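Local atomic coordinates of ADP-ribosylating toxin CARDS (Mycoplasma pneumoniae, PDB entry 4TLV), a protein that transfers the ADP-ribosyl group of NAD(+) to target proteins and causes vacuolization of mammalian cells, acting as the main virulence factor of its bacterium. Residues A[53-56]-A[57-60]; A[266-269]-A[270-273]; A[316-319]-A[320-324]; A[421-424]-A[425-428]. All blocks are in the same frame, centred on the assembly; numbering follows the deposited sequence.

From the N terminus, interaction 1 caps helix 56-60 just after strand 49-53 in the mono-ADP-ribosyltransferase domain. Interaction 2 is a short 3-10 turn in the chain that runs from that domain to D2. Interaction 3 closes the hairpin of strands 315-317 and 323-325 in D2. Interaction 4 closes a turn after strand 415-421, also in D2. The four follow in series; none nests in or crosses another. Interactions 1 and 3 touch, Thr57 CG2 lying 3.7 Å from Gln321 CD, which packs the transferase domain on D2. Interactions 2 and 4 come within about 5 Å at their nearest atoms without touching.

Interaction 1 of 4, residues A[53-56]-A[57-60]; sequences SETP and TAAI
A capped helix start carries this contact: Thr55 sits at the N-cap of helix 56-60, and its side chain turns back onto Ala58. Ala58 N donates to Thr55 OG1 at 3.1 Å, and the bond is fairly straight, 160° at the hydrogen. The hydroxyl is placed for this by chi1 of 68°, which sets OG1 between the backbone N and the carbonyl carbon of its own residue. The main chain of Thr55 is used as well. Ala59 N reaches Thr55 O at 3.0 Å. One residue therefore receives two successive N-H groups of the first turn, one on its hydroxyl and one on its carbonyl. Ile60 N to Pro56 O, also 3.0 Å, is weak because it is bent to 132°. Proline suits the first turn of a helix, since its nitrogen has no hydrogen and none is needed there. The element belongs to the mono-ADP-ribosyltransferase domain, of the pertussis toxin subunit 1 family, and it leads from strand 49-53 straight into the helix. Ser53, at the end of that strand, packs under the turn. Its OG lies against the methyl of Ala58, 3.0 Å from CB, and its CB is 3.8 Å from Ala59 CB. The polar partner of that hydroxyl lies elsewhere, in a bond with Gln132 O; a weak bond from Thr55 N also reaches it. Pro56 and Ala59 rest on Tyr11 of strand 9-14, and Thr57 touches Gln321 and Met434 across the domain boundary.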
ATOM      1  N   SER A  53      -5.098  -4.863 -10.372  1.00 11.57           N
ATOM      2  CA  SER A  53      -4.859  -4.395  -9.015  1.00  9.81           C
ATOM      3  C   SER A  53      -5.650  -5.249  -8.009  1.00  9.74           C
ATOM      4  O   SER A  53      -6.710  -5.776  -8.326  1.00 11.02           O
ATOM      5  CB  SER A  53      -5.257  -2.919  -8.903  1.00 13.11           C
ATOM      6  OG  SER A  53      -5.138  -2.478  -7.563  1.00 20.20           O
ATOM      7  N   GLU A  54      -5.121  -5.397  -6.800  1.00  9.44           N
ATOM      8  CA  GLU A  54      -5.793  -6.182  -5.783  1.00 11.45           C
ATOM      9  C   GLU A  54      -7.097  -5.523  -5.301  1.00 12.68           C
ATOM     10  O   GLU A  54      -7.961  -6.198  -4.770  1.00 15.41           O
ATOM     11  CB  GLU A  54      -4.844  -6.430  -4.602  1.00 12.71           C
ATOM     12  CG  GLU A  54      -5.179  -7.668  -3.777  1.00 17.11           C
ATOM     13  CD  GLU A  54      -4.117  -7.940  -2.711  1.00 22.27           C
ATOM     14  OE1 GLU A  54      -2.960  -8.256  -3.071  1.00 17.14           O
ATOM     15  OE2 GLU A  54      -4.439  -7.825  -1.514  1.00 26.95           O
ATOM     16  N   THR A  55      -7.250  -4.218  -5.497  1.00 12.10           N
ATOM     17  CA  THR A  55      -8.482  -3.530  -5.057  1.00 13.65           C
ATOM     18  C   THR A  55      -9.034  -2.610  -6.141  1.00 14.70           C
ATOM     19  O   THR A  55      -8.273  -2.077  -6.948  1.00 12.46           O
ATOM     20  CB  THR A  55      -8.260  -2.630  -3.799  1.00 15.50           C
ATOM     21  OG1 THR A  55      -7.422  -1.510  -4.131  1.00 12.73           O
ATOM     22  CG2 THR A  55      -7.641  -3.415  -2.635  1.00 15.06           C
ATOM     23  N   PRO A  56     -10.361  -2.381  -6.136  1.00 14.54           N
ATOM     24  CA  PRO A  56     -10.952  -1.446  -7.098  1.00 15.97           C
ATOM     25  C   PRO A  56     -10.408  -0.027  -6.913  1.00 13.15           C
ATOM     26  O   PRO A  56     -10.194   0.698  -7.881  1.00 12.35           O
ATOM     27  CB  PRO A  56     -12.453  -1.474  -6.748  1.00 13.28           C
ATOM     28  CG  PRO A  56     -12.662  -2.783  -6.088  1.00 15.46           C
ATOM     29  CD  PRO A  56     -11.385  -3.076  -5.333  1.00 14.91           C
ATOM     30  N   THR A  57     -10.180   0.370  -5.670  1.00 11.09           N
ATOM     31  CA  THR A  57      -9.695   1.711  -5.410  1.00 14.15           C
ATOM     32  C   THR A  57      -8.322   1.969  -6.043  1.00 13.14           C
ATOM     33  O   THR A  57      -8.083   3.037  -6.611  1.00 12.08           O
ATOM     34  CB  THR A  57      -9.647   2.002  -3.901  1.00 15.39           C
ATOM     35  OG1 THR A  57     -10.963   1.859  -3.360  1.00 18.15           O
ATOM     36  CG2 THR A  57      -9.148   3.418  -3.649  1.00 17.97           C
ATOM     37  N   ALA A  58      -7.421   0.999  -5.938  1.00 12.97           N
ATOM     38  CA  ALA A  58      -6.108   1.141  -6.556  1.00 11.97           C
ATOM     39  C   ALA A  58      -6.188   1.031  -8.083  1.00 10.31           C
ATOM     40  O   ALA A  58      -5.471   1.733  -8.792  1.00 14.33           O
ATOM     41  CB  ALA A  58      -5.116   0.111  -5.972  1.00 12.94           C
ATOM     42  N   ALA A  59      -7.053   0.157  -8.594  1.00 11.49           N
ATOM     43  CA  ALA A  59      -7.209   0.033 -10.047  1.00 11.36           C
ATOM     44  C   ALA A  59      -7.691   1.347 -10.673  1.00 11.65           C
ATOM     45  O   ALA A  59      -7.386   1.631 -11.827  1.00 11.36           O
ATOM     46  CB  ALA A  59      -8.186  -1.097 -10.406  1.00 12.71           C
ATOM     47  N   ILE A  60      -8.476   2.123  -9.931  1.00  9.79           N
ATOM     48  CA  ILE A  60      -9.137   3.285 -10.534  1.00 11.56           C
ATOM     49  C   ILE A  60      -8.435   4.613 -10.235  1.00 10.95           C
ATOM     50  O   ILE A  60      -8.778   5.653 -10.816  1.00 10.93           O
ATOM     51  CB  ILE A  60     -10.650   3.365 -10.165  1.00 17.09           C
ATOM     52  CG1 ILE A  60     -11.370   4.364 -11.081  1.00 20.20           C
ATOM     53  CG2 ILE A  60     -10.830   3.800  -8.730  1.00 17.09           C
ATOM     54  CD1 ILE A  60     -12.903   4.249 -11.031  1.00 23.44           C
TER

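Interaction 2 of 4, residues A[266-269]-A[270-273]; sequences ASSV and KELE. With SO4 (sulfate ion), chain H.
With chi1 at -65°, Glu271 swings its CG back beside its own backbone N, and the extended chain then carries the carboxylate across Ser268. Ser268 CB lies over the flat face of the Glu271 carboxylate, 3.6 Å from OE1. Val269 and Leu272 meet in a similar spacing of three residues. Val269 CG2 stands anti to the backbone N, and Leu272 CD1 comes across it at 3.8 Å, the two side chains crossing at a slant. The backbone that sets this spacing winds through residues 267-271. Lys270 N donates to Ser267 O at 3.1 Å, Glu271 N to Ser268 O at 2.9 Å, and Leu272 N to Val269 O at 3.2 Å. The last two donors stand 53° out of the carbonyl plane, not on a lone pair; bonding three residues back makes this a 3-10 turn. Lys270 lays its CG 3.5 Å from Ser267 O before its extended chain leads away. The KELED motif, involved in trafficking to the host endoplasmic reticulum, starts here: Lys270 and Glu271 lie in the turn, Leu272 and Glu273 follow it. Ser267 faces outward and donates its OG to O2 of a sulfate at 2.6 Å. Lys253 also binds that ion, which probably came from the crystallisation liquor. Inside, Ser268 OG is bonded to Asp219 and Gly223. Glu271 is buried. Its OE1 is satisfied by Glu222 N, while OE2 lies close to Glu252 OE2; this closeness may raise the proton affinity of one of the two and so shift the ionisation of Glu271.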
ATOM      1  N   ALA A 266       5.978  13.176  -8.730  1.00 11.16           N
ATOM      2  CA  ALA A 266       5.734  13.822 -10.020  1.00 14.43           C
ATOM      3  C   ALA A 266       5.607  15.351  -9.849  1.00 14.66           C
ATOM      4  O   ALA A 266       5.434  15.835  -8.720  1.00 13.90           O
ATOM      5  CB  ALA A 266       4.471  13.244 -10.649  1.00 13.55           C
ATOM      6  N   SER A 267       5.703  16.103 -10.957  1.00 14.26           N
ATOM      7  CA  SER A 267       5.602  17.575 -10.934  1.00 15.85           C
ATOM      8  C   SER A 267       4.348  18.064 -10.224  1.00 14.63           C
ATOM      9  O   SER A 267       4.356  19.127  -9.595  1.00 16.92           O
ATOM     10  CB  SER A 267       5.572  18.153 -12.364  1.00 21.18           C
ATOM     11  OG  SER A 267       6.756  17.852 -13.082  1.00 23.58           O
ATOM     12  N   SER A 268       3.275  17.285 -10.340  1.00 13.81           N
ATOM     13  CA  SER A 268       1.971  17.660  -9.793  1.00 14.24           C
ATOM     14  C   SER A 268       1.975  17.731  -8.277  1.00 13.24           C
ATOM     15  O   SER A 268       0.974  18.126  -7.662  1.00 12.81           O
ATOM     16  CB  SER A 268       0.880  16.677 -10.269  1.00 12.38           C
ATOM     17  OG  SER A 268       1.204  15.354  -9.842  1.00 13.71           O
ATOM     18  N   VAL A 269       3.095  17.351  -7.663  1.00 11.20           N
ATOM     19  CA  VAL A 269       3.236  17.489  -6.225  1.00 11.28           C
ATOM     20  C   VAL A 269       3.041  18.969  -5.825  1.00 13.41           C
ATOM     21  O   VAL A 269       2.678  19.273  -4.688  1.00 12.84           O
ATOM     22  CB  VAL A 269       4.605  16.913  -5.725  1.00 14.73           C
ATOM     23  CG1 VAL A 269       5.731  17.879  -6.013  1.00 12.33           C
ATOM     24  CG2 VAL A 269       4.576  16.571  -4.234  1.00 16.50           C
ATOM     25  N   LYS A 270       3.223  19.887  -6.770  1.00 14.44           N
ATOM     26  CA  LYS A 270       3.016  21.310  -6.475  1.00 12.32           C
ATOM     27  C   LYS A 270       1.541  21.662  -6.228  1.00 13.43           C
ATOM     28  O   LYS A 270       1.233  22.750  -5.774  1.00 11.89           O
ATOM     29  CB  LYS A 270       3.557  22.182  -7.595  1.00 14.25           C
ATOM     30  CG  LYS A 270       2.780  22.114  -8.876  1.00 16.93           C
ATOM     31  CD  LYS A 270       3.339  23.110  -9.884  1.00 20.34           C
ATOM     32  CE  LYS A 270       2.690  22.922 -11.240  1.00 21.23           C
ATOM     33  NZ  LYS A 270       3.286  23.901 -12.213  1.00 23.83           N
ATOM     34  N   GLU A 271       0.639  20.739  -6.550  1.00 13.02           N
ATOM     35  CA  GLU A 271      -0.782  20.927  -6.281  1.00 13.09           C
ATOM     36  C   GLU A 271      -1.144  20.829  -4.798  1.00 12.15           C
ATOM     37  O   GLU A 271      -2.257  21.211  -4.415  1.00 13.87           O
ATOM     38  CB  GLU A 271      -1.614  19.884  -7.063  1.00 14.30           C
ATOM     39  CG  GLU A 271      -1.533  20.036  -8.575  1.00 14.33           C
ATOM     40  CD  GLU A 271      -1.975  18.806  -9.359  1.00 14.51           C
ATOM     41  OE1 GLU A 271      -2.162  17.727  -8.761  1.00 11.79           O
ATOM     42  OE2 GLU A 271      -2.134  18.919 -10.600  1.00 15.12           O
ATOM     43  N   LEU A 272      -0.260  20.269  -3.968  1.00 10.03           N
ATOM     44  CA  LEU A 272      -0.662  19.924  -2.595  1.00 11.98           C
ATOM     45  C   LEU A 272      -0.902  21.161  -1.745  1.00 15.59           C
ATOM     46  O   LEU A 272      -0.130  22.107  -1.810  1.00 12.24           O
ATOM     47  CB  LEU A 272       0.385  19.033  -1.905  1.00 12.48           C
ATOM     48  CG  LEU A 272       0.711  17.716  -2.630  1.00 13.65           C
ATOM     49  CD1 LEU A 272       1.683  16.895  -1.807  1.00 16.18           C
ATOM     50  CD2 LEU A 272      -0.557  16.927  -2.907  1.00 12.19           C
ATOM     51  N   GLU A 273      -1.968  21.131  -0.947  1.00 14.91           N
ATOM     52  CA  GLU A 273      -2.296  22.201  -0.010  1.00 17.55           C
ATOM     53  C   GLU A 273      -2.657  21.568   1.316  1.00 16.41           C
ATOM     54  O   GLU A 273      -3.130  20.436   1.353  1.00 15.30           O
ATOM     55  CB  GLU A 273      -3.520  23.005  -0.491  1.00 17.16           C
ATOM     56  CG  GLU A 273      -3.360  23.647  -1.853  1.00 20.52           C
ATOM     57  CD  GLU A 273      -4.700  23.978  -2.528  1.00 26.16           C
ATOM     58  OE1 GLU A 273      -5.781  23.502  -2.068  1.00 27.94           O
ATOM     59  OE2 GLU A 273      -4.658  24.703  -3.540  1.00 32.56           O
TER
HETATM   60  S   SO4 H 602       6.065  20.213 -15.806  0.63 35.45           S
HETATM   61  O1  SO4 H 602       5.319  19.284 -16.647  0.63 37.15           O
HETATM   62  O2  SO4 H 602       7.140  19.495 -15.124  0.63 30.03           O
HETATM   63  O3  SO4 H 602       5.148  20.827 -14.847  0.63 30.96           O
HETATM   64  O4  SO4 H 602       6.654  21.256 -16.644  0.63 35.74           O

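Interaction 3 of 4, residues A[316-319]-A[320-324]; sequences FWDV and YQRIC
Phe316 and Cys324 meet face on in a tight beta hairpin of the D2 beta-trefoil domain, with strands 315-317 and 323-325 antiparallel. Cys324 CB sits over one face of the Phe316 ring, 3.9 Å from its centroid and toward the rim, in a CH-pi contact. The sulfur lies obliquely beside the ring. This pair is hydrogen-bonded on both sides; Cys324 N reaches Phe316 O at 2.8 Å. On the other face of the hairpin, Ile323 CG1 packs against Trp317 CD1 at 3.9 Å. The edge of the indole lies next to the carbonyls of Gln321 and Arg322.

The bend is a type I turn from Asp318 to Gln321, closed by Gln321 N to Asp318 O. Asp318 fills the hollow of the turn. Its chi1 of 73° folds the carboxylate in over the loop, where OD1 takes Arg322 N, 48° out of the carboxylate plane, and a weak bond from Tyr320 N. Tyr320 flanks one face of the Arg322 guanidinium. Further out, Tyr320 touches Ala437 and Phe440, and Gln321 is bonded to Glu381. Arg322 NH2 also donates to Thr439 O. A bend at chi3 brings the guanidinium side-on to the aspartate: NE donates to Asp318 OD2 at 2.8 Å on its syn lone pair, and NH2 to the same oxygen at 3.0 Å.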
ATOM      1  N   PHE A 316      -4.431  14.525   5.368  1.00 11.56           N
ATOM      2  CA  PHE A 316      -4.523  14.210   3.952  1.00 10.90           C
ATOM      3  C   PHE A 316      -4.867  12.744   3.767  1.00 10.26           C
ATOM      4  O   PHE A 316      -4.600  11.916   4.642  1.00 13.15           O
ATOM      5  CB  PHE A 316      -3.230  14.588   3.204  1.00 12.12           C
ATOM      6  CG  PHE A 316      -1.999  13.863   3.686  1.00 11.25           C
ATOM      7  CD1 PHE A 316      -1.677  12.611   3.173  1.00 13.48           C
ATOM      8  CD2 PHE A 316      -1.129  14.461   4.588  1.00 11.96           C
ATOM      9  CE1 PHE A 316      -0.525  11.944   3.595  1.00 14.11           C
ATOM     10  CE2 PHE A 316       0.032  13.804   5.010  1.00 13.00           C
ATOM     11  CZ  PHE A 316       0.322  12.535   4.516  1.00 13.76           C
ATOM     12  N   TRP A 317      -5.468  12.432   2.626  1.00  9.21           N
ATOM     13  CA  TRP A 317      -5.848  11.075   2.286  1.00  9.84           C
ATOM     14  C   TRP A 317      -4.860  10.657   1.197  1.00 11.55           C
ATOM     15  O   TRP A 317      -4.758  11.334   0.172  1.00 11.24           O
ATOM     16  CB  TRP A 317      -7.286  11.084   1.761  1.00 11.04           C
ATOM     17  CG  TRP A 317      -7.893   9.730   1.451  1.00  9.83           C
ATOM     18  CD1 TRP A 317      -7.701   8.561   2.128  1.00  8.55           C
ATOM     19  CD2 TRP A 317      -8.812   9.444   0.401  1.00 10.10           C
ATOM     20  NE1 TRP A 317      -8.429   7.542   1.534  1.00 10.33           N
ATOM     21  CE2 TRP A 317      -9.132   8.070   0.483  1.00 11.06           C
ATOM     22  CE3 TRP A 317      -9.402  10.218  -0.610  1.00 12.29           C
ATOM     23  CZ2 TRP A 317      -9.994   7.450  -0.423  1.00 12.50           C
ATOM     24  CZ3 TRP A 317     -10.268   9.609  -1.491  1.00 14.09           C
ATOM     25  CH2 TRP A 317     -10.554   8.233  -1.396  1.00 12.24           C
ATOM     26  N   ASP A 318      -4.124   9.571   1.424  1.00 11.00           N
ATOM     27  CA  ASP A 318      -3.074   9.152   0.480  1.00 11.53           C
ATOM     28  C   ASP A 318      -3.457   7.942  -0.387  1.00 12.08           C
ATOM     29  O   ASP A 318      -4.546   7.394  -0.261  1.00  9.32           O
ATOM     30  CB  ASP A 318      -1.724   8.927   1.202  1.00  9.28           C
ATOM     31  CG  ASP A 318      -1.692   7.642   2.048  1.00  8.63           C
ATOM     32  OD1 ASP A 318      -2.505   6.718   1.834  1.00  9.94           O
ATOM     33  OD2 ASP A 318      -0.818   7.553   2.932  1.00 12.39           O
ATOM     34  N   VAL A 319      -2.554   7.534  -1.279  1.00  9.53           N
ATOM     35  CA  VAL A 319      -2.867   6.501  -2.261  1.00  9.59           C
ATOM     36  C   VAL A 319      -2.917   5.098  -1.667  1.00  8.35           C
ATOM     37  O   VAL A 319      -3.362   4.166  -2.339  1.00  9.73           O
ATOM     38  CB  VAL A 319      -1.847   6.493  -3.414  1.00 11.01           C
ATOM     39  CG1 VAL A 319      -2.143   7.644  -4.392  1.00 12.47           C
ATOM     40  CG2 VAL A 319      -0.423   6.579  -2.851  1.00 10.07           C
ATOM     41  N   TYR A 320      -2.494   4.958  -0.410  1.00  8.78           N
ATOM     42  CA  TYR A 320      -2.693   3.701   0.328  1.00  8.34           C
ATOM     43  C   TYR A 320      -4.049   3.732   1.027  1.00 11.39           C
ATOM     44  O   TYR A 320      -4.389   2.822   1.773  1.00 13.12           O
ATOM     45  CB  TYR A 320      -1.575   3.499   1.365  1.00 10.89           C
ATOM     46  CG  TYR A 320      -0.221   3.312   0.732  1.00 10.76           C
ATOM     47  CD1 TYR A 320       0.120   2.116   0.123  1.00 12.67           C
ATOM     48  CD2 TYR A 320       0.704   4.332   0.725  1.00 11.79           C
ATOM     49  CE1 TYR A 320       1.362   1.949  -0.491  1.00 13.91           C
ATOM     50  CE2 TYR A 320       1.937   4.171   0.120  1.00 13.08           C
ATOM     51  CZ  TYR A 320       2.255   2.976  -0.488  1.00 16.20           C
ATOM     52  OH  TYR A 320       3.491   2.814  -1.076  1.00 20.87           O
ATOM     53  N   GLN A 321      -4.813   4.788   0.761  1.00 10.38           N
ATOM     54  CA  GLN A 321      -6.129   5.006   1.374  1.00  9.47           C
ATOM     55  C   GLN A 321      -6.097   5.483   2.832  1.00  9.61           C
ATOM     56  O   GLN A 321      -7.126   5.449   3.509  1.00  9.69           O
ATOM     57  CB  GLN A 321      -7.032   3.761   1.248  1.00 11.47           C
ATOM     58  CG  GLN A 321      -7.362   3.364  -0.181  1.00 13.29           C
ATOM     59  CD  GLN A 321      -8.363   2.208  -0.262  1.00 14.51           C
ATOM     60  OE1 GLN A 321      -7.894   1.056  -0.705  1.00 13.99           O
ATOM     61  NE2 GLN A 321      -9.544   2.354   0.092  1.00 13.02           N
ATOM     62  N   ARG A 322      -4.939   5.942   3.309  1.00  9.71           N
ATOM     63  CA  ARG A 322      -4.813   6.327   4.705  1.00 11.60           C
ATOM     64  C   ARG A 322      -5.151   7.791   4.879  1.00 10.85           C
ATOM     65  O   ARG A 322      -4.863   8.614   4.012  1.00 10.59           O
ATOM     66  CB  ARG A 322      -3.393   6.078   5.211  1.00 11.30           C
ATOM     67  CG  ARG A 322      -2.896   4.637   4.985  1.00 11.62           C
ATOM     68  CD  ARG A 322      -1.430   4.505   5.448  1.00  9.40           C
ATOM     69  NE  ARG A 322      -0.524   5.292   4.621  1.00  9.78           N
ATOM     70  CZ  ARG A 322       0.802   5.156   4.643  1.00 14.06           C
ATOM     71  NH1 ARG A 322       1.357   4.259   5.449  1.00  8.83           N
ATOM     72  NH2 ARG A 322       1.581   5.938   3.886  1.00 10.94           N
ATOM     73  N   ILE A 323      -5.771   8.120   5.998  1.00 11.25           N
ATOM     74  CA  ILE A 323      -5.945   9.526   6.349  1.00 10.03           C
ATOM     75  C   ILE A 323      -4.883   9.859   7.393  1.00 12.97           C
ATOM     76  O   ILE A 323      -4.953   9.373   8.526  1.00 12.17           O
ATOM     77  CB  ILE A 323      -7.361   9.778   6.930  1.00 10.59           C
ATOM     78  CG1 ILE A 323      -8.424   9.375   5.908  1.00 13.46           C
ATOM     79  CG2 ILE A 323      -7.517  11.240   7.344  1.00 11.22           C
ATOM     80  CD1 ILE A 323      -9.833   9.204   6.511  1.00 17.97           C
ATOM     81  N   CYS A 324      -3.888  10.657   7.010  1.00 11.07           N
ATOM     82  CA  CYS A 324      -2.723  10.900   7.856  1.00 11.51           C
ATOM     83  C   CYS A 324      -2.694  12.326   8.380  1.00 11.80           C
ATOM     84  O   CYS A 324      -3.101  13.256   7.674  1.00 12.62           O
ATOM     85  CB  CYS A 324      -1.427  10.696   7.070  1.00 10.58           C
ATOM     86  SG  CYS A 324      -1.254   9.145   6.192  1.00 17.13           S
TER

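Interaction 4 of 4, residues A[421-424]-A[425-428]; sequences IVDE and CTTH
The chain through Ile421-Glu424 and Cys425-His428 bends through a type I turn from Asp423 to Thr426, the two segments running 104° apart, with Val422 and Thr427 bridged at the open end. Thr426 N closes the turn on Asp423 O at 2.9 Å. Thr427 N donates to Ile421 O, and Asp423 N to Thr427 O, both at 3.2 Å. Ile421 O is shared further: Thr426 OG1 also donates to it at 3.0 Å, coming from above the carbonyl plane. In Thr426, chi1 of 51° tucks OG1 in over the backbone and turns CG2 toward Ile421. The two side chains cross near a right angle, and CG2 to Ile421 CD1 is a tight 3.3 Å.

The Asp423 side chain forms an Asx turn: its OD2 accepts from Cys425 N in a nearly straight bond, 174° at the hydrogen, on the anti side of the carboxylate. On the far end, His428 comes round edge-on. NE2 donates to Glu424 O at 2.9 Å with that oxygen in the ring plane, so NE2 carries a proton. A water bridges Glu424 O and Thr426 O.

The loop follows strand 415-421 in the D2 trefoil. Ile421 and Thr426 pack on Tyr278 of strand 278-281, whose N also bonds Thr427 OG1. Val422 touches Val157, just beyond strand 146-156 of the transferase domain.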
ATOM      1  N   ILE A 421     -18.006  17.625   4.110  1.00 14.82           N
ATOM      2  CA  ILE A 421     -18.607  18.646   3.270  1.00 18.72           C
ATOM      3  C   ILE A 421     -17.506  19.489   2.640  1.00 17.46           C
ATOM      4  O   ILE A 421     -16.588  19.942   3.321  1.00 17.34           O
ATOM      5  CB  ILE A 421     -19.597  19.526   4.063  1.00 23.80           C
ATOM      6  CG1 ILE A 421     -18.885  20.197   5.235  1.00 25.65           C
ATOM      7  CG2 ILE A 421     -20.758  18.666   4.560  1.00 23.41           C
ATOM      8  CD1 ILE A 421     -19.730  21.234   5.993  1.00 28.70           C
ATOM      9  N   VAL A 422     -17.611  19.682   1.335  1.00 15.92           N
ATOM     10  CA  VAL A 422     -16.598  20.398   0.582  1.00 16.50           C
ATOM     11  C   VAL A 422     -17.143  21.742   0.126  1.00 19.70           C
ATOM     12  O   VAL A 422     -18.157  21.812  -0.570  1.00 20.61           O
ATOM     13  CB  VAL A 422     -16.156  19.594  -0.649  1.00 17.65           C
ATOM     14  CG1 VAL A 422     -15.209  20.432  -1.515  1.00 17.11           C
ATOM     15  CG2 VAL A 422     -15.486  18.291  -0.217  1.00 16.21           C
ATOM     16  N   ASP A 423     -16.444  22.799   0.502  1.00 20.49           N
ATOM     17  CA  ASP A 423     -16.859  24.147   0.187  1.00 24.93           C
ATOM     18  C   ASP A 423     -15.719  25.091   0.559  1.00 24.71           C
ATOM     19  O   ASP A 423     -14.841  24.737   1.343  1.00 23.45           O
ATOM     20  CB  ASP A 423     -18.107  24.497   0.994  1.00 27.49           C
ATOM     21  CG  ASP A 423     -18.683  25.844   0.615  1.00 42.17           C
ATOM     22  OD1 ASP A 423     -19.444  25.894  -0.381  1.00 44.02           O
ATOM     23  OD2 ASP A 423     -18.364  26.847   1.306  1.00 39.40           O
ATOM     24  N   GLU A 424     -15.724  26.292   0.006  1.00 28.50           N
ATOM     25  CA  GLU A 424     -14.696  27.264   0.367  1.00 33.80           C
ATOM     26  C   GLU A 424     -14.579  27.397   1.888  1.00 32.23           C
ATOM     27  O   GLU A 424     -13.479  27.475   2.427  1.00 35.06           O
ATOM     28  CB  GLU A 424     -14.995  28.627  -0.256  1.00 38.37           C
ATOM     29  CG  GLU A 424     -13.921  29.678   0.018  1.00 53.00           C
ATOM     30  CD  GLU A 424     -14.219  31.017  -0.655  1.00 70.33           C
ATOM     31  OE1 GLU A 424     -15.287  31.129  -1.305  1.00 69.42           O
ATOM     32  OE2 GLU A 424     -13.391  31.953  -0.538  1.00 77.22           O
ATOM     33  N   CYS A 425     -15.713  27.416   2.580  1.00 30.52           N
ATOM     34  CA  CYS A 425     -15.709  27.633   4.027  1.00 29.03           C
ATOM     35  C   CYS A 425     -15.542  26.348   4.846  1.00 32.74           C
ATOM     36  O   CYS A 425     -15.534  26.393   6.079  1.00 31.68           O
ATOM     37  CB  CYS A 425     -16.985  28.359   4.464  1.00 37.56           C
ATOM     38  SG  CYS A 425     -17.018  30.128   4.068  1.00 64.33           S
ATOM     39  N   THR A 426     -15.420  25.207   4.173  1.00 29.69           N
ATOM     40  CA  THR A 426     -15.225  23.948   4.887  1.00 24.38           C
ATOM     41  C   THR A 426     -14.005  23.159   4.373  1.00 25.31           C
ATOM     42  O   THR A 426     -12.883  23.674   4.368  1.00 23.73           O
ATOM     43  CB  THR A 426     -16.516  23.086   4.925  1.00 23.11           C
ATOM     44  OG1 THR A 426     -17.060  22.931   3.610  1.00 26.15           O
ATOM     45  CG2 THR A 426     -17.573  23.741   5.824  1.00 29.89           C
ATOM     46  N   THR A 427     -14.214  21.918   3.960  1.00 20.20           N
ATOM     47  CA  THR A 427     -13.105  21.098   3.480  1.00 18.03           C
ATOM     48  C   THR A 427     -12.752  21.472   2.050  1.00 18.70           C
ATOM     49  O   THR A 427     -13.623  21.504   1.192  1.00 19.59           O
ATOM     50  CB  THR A 427     -13.482  19.615   3.494  1.00 16.82           C
ATOM     51  OG1 THR A 427     -14.024  19.288   4.775  1.00 17.58           O
ATOM     52  CG2 THR A 427     -12.245  18.740   3.204  1.00 15.00           C
ATOM     53  N   HIS A 428     -11.481  21.732   1.773  1.00 17.72           N
ATOM     54  CA  HIS A 428     -11.117  22.009   0.386  1.00 19.74           C
ATOM     55  C   HIS A 428     -11.118  20.743  -0.460  1.00 15.99           C
ATOM     56  O   HIS A 428     -10.979  19.638   0.062  1.00 15.74           O
ATOM     57  CB  HIS A 428      -9.835  22.817   0.296  1.00 22.56           C
ATOM     58  CG  HIS A 428     -10.019  24.240   0.741  1.00 35.28           C
ATOM     59  ND1 HIS A 428      -9.162  25.289   0.781  1.00 40.55           N
ATOM     60  CD2 HIS A 428     -11.226  24.712   1.217  1.00 29.75           C
ATOM     61  CE1 HIS A 428      -9.861  26.363   1.283  1.00 37.58           C
ATOM     62  NE2 HIS A 428     -11.103  25.990   1.537  1.00 35.16           N
TER
HETATM   63  O   HOH W   1     -12.123  26.123   4.922  1.00 30.34           O